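Local atomic coordinates of blood group a-and b-cleaving endo-beta-galactosidase (Streptococcus pneumoniae, PDB entry 2YGM), a protein that probably binds blood group A and B glycans through tandem NPCBM-type modules of an endo-beta-galactosidase that cleaves them. Residues 62-67 with 158-163. Sequence-based numbering, arbitrary orientation.
With CA (calcium ion), chain E; GLA (alpha-D-galactopyranose), chain C.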
ATOM      1  N   GLY A  62      -6.052 -17.517   4.617  1.00 49.01           N
ATOM      2  CA  GLY A  62      -6.368 -18.896   4.253  1.00 48.31           C
ATOM      3  C   GLY A  62      -6.119 -19.882   5.379  1.00 47.78           C
ATOM      4  O   GLY A  62      -5.001 -19.979   5.885  1.00 47.73           O
ATOM      5  N   THR A  63      -7.158 -20.622   5.763  1.00 47.15           N
ATOM      6  CA  THR A  63      -7.053 -21.559   6.880  1.00 46.55           C
ATOM      7  C   THR A  63      -7.775 -22.884   6.634  1.00 46.18           C
ATOM      8  O   THR A  63      -8.411 -23.075   5.597  1.00 46.19           O
ATOM      9  CB  THR A  63      -7.528 -20.918   8.221  1.00 46.59           C
ATOM     10  OG1 THR A  63      -7.156 -21.766   9.317  1.00 46.56           O
ATOM     11  CG2 THR A  63      -9.044 -20.703   8.236  1.00 46.43           C
ATOM     12  N   VAL A  64      -7.641 -23.803   7.586  1.00 45.76           N
ATOM     13  CA  VAL A  64      -8.428 -25.027   7.611  1.00 45.37           C
ATOM     14  C   VAL A  64      -9.297 -24.979   8.859  1.00 45.32           C
ATOM     15  O   VAL A  64      -8.791 -24.742   9.953  1.00 45.31           O
ATOM     16  CB  VAL A  64      -7.532 -26.294   7.604  1.00 45.44           C
ATOM     17  CG1 VAL A  64      -8.346 -27.546   7.898  1.00 45.11           C
ATOM     18  CG2 VAL A  64      -6.815 -26.436   6.265  1.00 45.05           C
ATOM     19  N   ALA A  65     -10.601 -25.183   8.684  1.00 45.24           N
ATOM     20  CA  ALA A  65     -11.560 -25.143   9.790  1.00 45.33           C
ATOM     21  C   ALA A  65     -11.276 -26.230  10.825  1.00 45.31           C
ATOM     22  O   ALA A  65     -10.732 -27.281  10.489  1.00 45.45           O
ATOM     23  CB  ALA A  65     -12.980 -25.271   9.262  1.00 45.20           C
ATOM     24  N   ASP A  66     -11.633 -25.964  12.078  1.00 45.27           N
ATOM     25  CA  ASP A  66     -11.498 -26.950  13.150  1.00 45.37           C
ATOM     26  C   ASP A  66     -12.755 -26.930  14.029  1.00 45.41           C
ATOM     27  O   ASP A  66     -13.865 -26.830  13.505  1.00 45.36           O
ATOM     28  CB  ASP A  66     -10.215 -26.707  13.957  1.00 45.49           C
ATOM     29  CG  ASP A  66      -9.601 -27.998  14.498  1.00 45.74           C
ATOM     30  OD1 ASP A  66     -10.081 -29.095  14.147  1.00 46.54           O
ATOM     31  OD2 ASP A  66      -8.631 -27.910  15.279  1.00 45.89           O
ATOM     32  N   SER A  67     -12.601 -27.016  15.350  1.00 45.53           N
ATOM     33  CA  SER A  67     -13.768 -26.994  16.244  1.00 45.57           C
ATOM     34  C   SER A  67     -13.693 -25.966  17.383  1.00 45.58           C
ATOM     35  O   SER A  67     -13.755 -26.338  18.558  1.00 45.67           O
ATOM     36  CB  SER A  67     -14.057 -28.396  16.798  1.00 45.48           C
ATOM     37  OG  SER A  67     -14.696 -29.202  15.823  1.00 45.72           O
ATOM     38  N   GLY A 158     -10.461 -30.914   3.575  1.00 43.29           N
ATOM     39  CA  GLY A 158     -10.790 -30.017   2.470  1.00 43.10           C
ATOM     40  C   GLY A 158     -11.449 -28.710   2.878  1.00 42.98           C
ATOM     41  O   GLY A 158     -11.889 -27.942   2.019  1.00 42.87           O
ATOM     42  N   ASP A 159     -11.509 -28.452   4.186  1.00 42.68           N
ATOM     43  CA  ASP A 159     -12.143 -27.250   4.716  1.00 42.50           C
ATOM     44  C   ASP A 159     -11.235 -26.031   4.576  1.00 42.46           C
ATOM     45  O   ASP A 159     -10.927 -25.351   5.562  1.00 42.27           O
ATOM     46  CB  ASP A 159     -12.554 -27.454   6.177  1.00 42.43           C
ATOM     47  CG  ASP A 159     -13.616 -28.522   6.347  1.00 42.28           C
ATOM     48  OD1 ASP A 159     -14.038 -29.134   5.344  1.00 42.65           O
ATOM     49  OD2 ASP A 159     -14.040 -28.758   7.496  1.00 41.26           O
ATOM     50  N   GLU A 160     -10.826 -25.761   3.338  1.00 42.33           N
ATOM     51  CA  GLU A 160      -9.925 -24.660   3.016  1.00 42.41           C
ATOM     52  C   GLU A 160     -10.650 -23.315   3.077  1.00 42.32           C
ATOM     53  O   GLU A 160     -10.836 -22.656   2.052  1.00 42.27           O
ATOM     54  CB  GLU A 160      -9.333 -24.857   1.616  1.00 42.61           C
ATOM     55  CG  GLU A 160      -8.661 -26.203   1.383  1.00 42.90           C
ATOM     56  CD  GLU A 160      -7.218 -26.211   1.808  1.00 43.18           C
ATOM     57  OE1 GLU A 160      -6.466 -25.311   1.380  1.00 43.63           O
ATOM     58  OE2 GLU A 160      -6.834 -27.124   2.568  1.00 43.96           O
ATOM     59  N   VAL A 161     -11.061 -22.914   4.279  1.00 42.08           N
ATOM     60  CA  VAL A 161     -11.790 -21.664   4.456  1.00 41.79           C
ATOM     61  C   VAL A 161     -10.878 -20.492   4.141  1.00 41.99           C
ATOM     62  O   VAL A 161      -9.738 -20.430   4.617  1.00 41.94           O
ATOM     63  CB  VAL A 161     -12.370 -21.513   5.883  1.00 41.70           C
ATOM     64  CG1 VAL A 161     -12.908 -20.100   6.116  1.00 40.64           C
ATOM     65  CG2 VAL A 161     -13.464 -22.545   6.123  1.00 41.64           C
ATOM     66  N   VAL A 162     -11.388 -19.578   3.323  1.00 41.99           N
ATOM     67  CA  VAL A 162     -10.697 -18.336   3.025  1.00 42.18           C
ATOM     68  C   VAL A 162     -11.524 -17.124   3.439  1.00 42.48           C
ATOM     69  O   VAL A 162     -12.733 -17.052   3.187  1.00 42.45           O
ATOM     70  CB  VAL A 162     -10.276 -18.230   1.529  1.00 42.37           C
ATOM     71  CG1 VAL A 162      -9.129 -19.196   1.225  1.00 42.14           C
ATOM     72  CG2 VAL A 162     -11.460 -18.475   0.592  1.00 41.88           C
ATOM     73  N   PHE A 163     -10.861 -16.185   4.099  1.00 42.82           N
ATOM     74  CA  PHE A 163     -11.445 -14.887   4.371  1.00 43.26           C
ATOM     75  C   PHE A 163     -10.891 -13.914   3.336  1.00 43.70           C
ATOM     76  O   PHE A 163      -9.979 -13.135   3.616  1.00 43.76           O
ATOM     77  CB  PHE A 163     -11.134 -14.447   5.802  1.00 43.13           C
ATOM     78  CG  PHE A 163     -11.763 -15.322   6.852  1.00 42.77           C
ATOM     79  CD1 PHE A 163     -11.119 -16.475   7.300  1.00 42.59           C
ATOM     80  CD2 PHE A 163     -13.000 -14.995   7.395  1.00 42.17           C
ATOM     81  CE1 PHE A 163     -11.695 -17.286   8.270  1.00 42.01           C
ATOM     82  CE2 PHE A 163     -13.585 -15.800   8.366  1.00 42.13           C
ATOM     83  CZ  PHE A 163     -12.931 -16.949   8.804  1.00 42.04           C
TER
HETATM   84 CA    CA E 505     -15.567 -30.531   7.508  1.00 44.81          CA
HETATM   85  C1  GLA C   4      -7.320 -32.846   3.115  1.00 55.06           C
HETATM   86  C2  GLA C   4      -6.931 -31.818   2.046  1.00 54.45           C
HETATM   87  C3  GLA C   4      -5.778 -30.954   2.545  1.00 53.90           C
HETATM   88  C4  GLA C   4      -6.166 -30.267   3.848  1.00 54.00           C
HETATM   89  C5  GLA C   4      -6.579 -31.314   4.883  1.00 54.05           C
HETATM   90  C6  GLA C   4      -7.087 -30.639   6.155  1.00 53.45           C
HETATM   91  O2  GLA C   4      -6.544 -32.469   0.858  1.00 54.44           O
HETATM   92  O3  GLA C   4      -5.443 -29.998   1.571  1.00 53.59           O
HETATM   93  O4  GLA C   4      -7.225 -29.362   3.617  1.00 53.80           O
HETATM   94  O5  GLA C   4      -7.560 -32.215   4.376  1.00 54.67           O
HETATM   95  O6  GLA C   4      -7.655 -31.594   7.023  1.00 53.30           O
HETATM   96  O   HOH W   1     -17.198 -31.983   8.176  1.00 43.95           O
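Thr-63 and Val-161 run their side chains alongside one another in a common direction, and their backbones are tied by a nearly straight bond from Thr-63 N to Val-161 O (2.8 Å, 172° at the hydrogen). A chi1 of -168° sets Thr-63 OG1 anti to the backbone N and puts the methyl CG2 between N and the carbonyl carbon, where it also reaches the edge of the Phe-163 ring, near its plane, at 4.3 Å from CE1. Regular antiparallel pairing is confined to Gly-62 and Val-162; beyond it, successive inverse gamma turns centred on Asp-159 and Glu-160 bend the chain. Asp-159 O accepts from two amides, Val-161 N, closing the turn centred on Glu-160, and Ala-65 N across the contact at 3.1 Å, the latter in the carbonyl plane.

From this bend the two acidic side chains diverge. Asp-159 sets its CB 3.8 Å from Ala-65 CB, and its OD2 binds the calcium ion at 2.3 Å, together with a water and the carbonyls of Val-102, Ala-152 and His-155. Glu-160, folded at chi2 (-87°), turns OE2 to alpha-galactose O4 (2.5 Å) and, weakly, to O3; Thr-35 bonds the same oxygen. Val-64 crosses Glu-160 at a slant: CG2 lies 3.8 Å from OE2, while CG1 faces alpha-galactose C6 at the same distance. Gly-158 N adds a bond to the ring oxygen O5; Thr-35, Thr-156 and Asn-94 also bond the sugar. Adjacent residues thus serve metal and sugar, so calcium probably steadies the loop presenting Glu-160 and Gly-158 to the terminal alpha-galactose of the antigen.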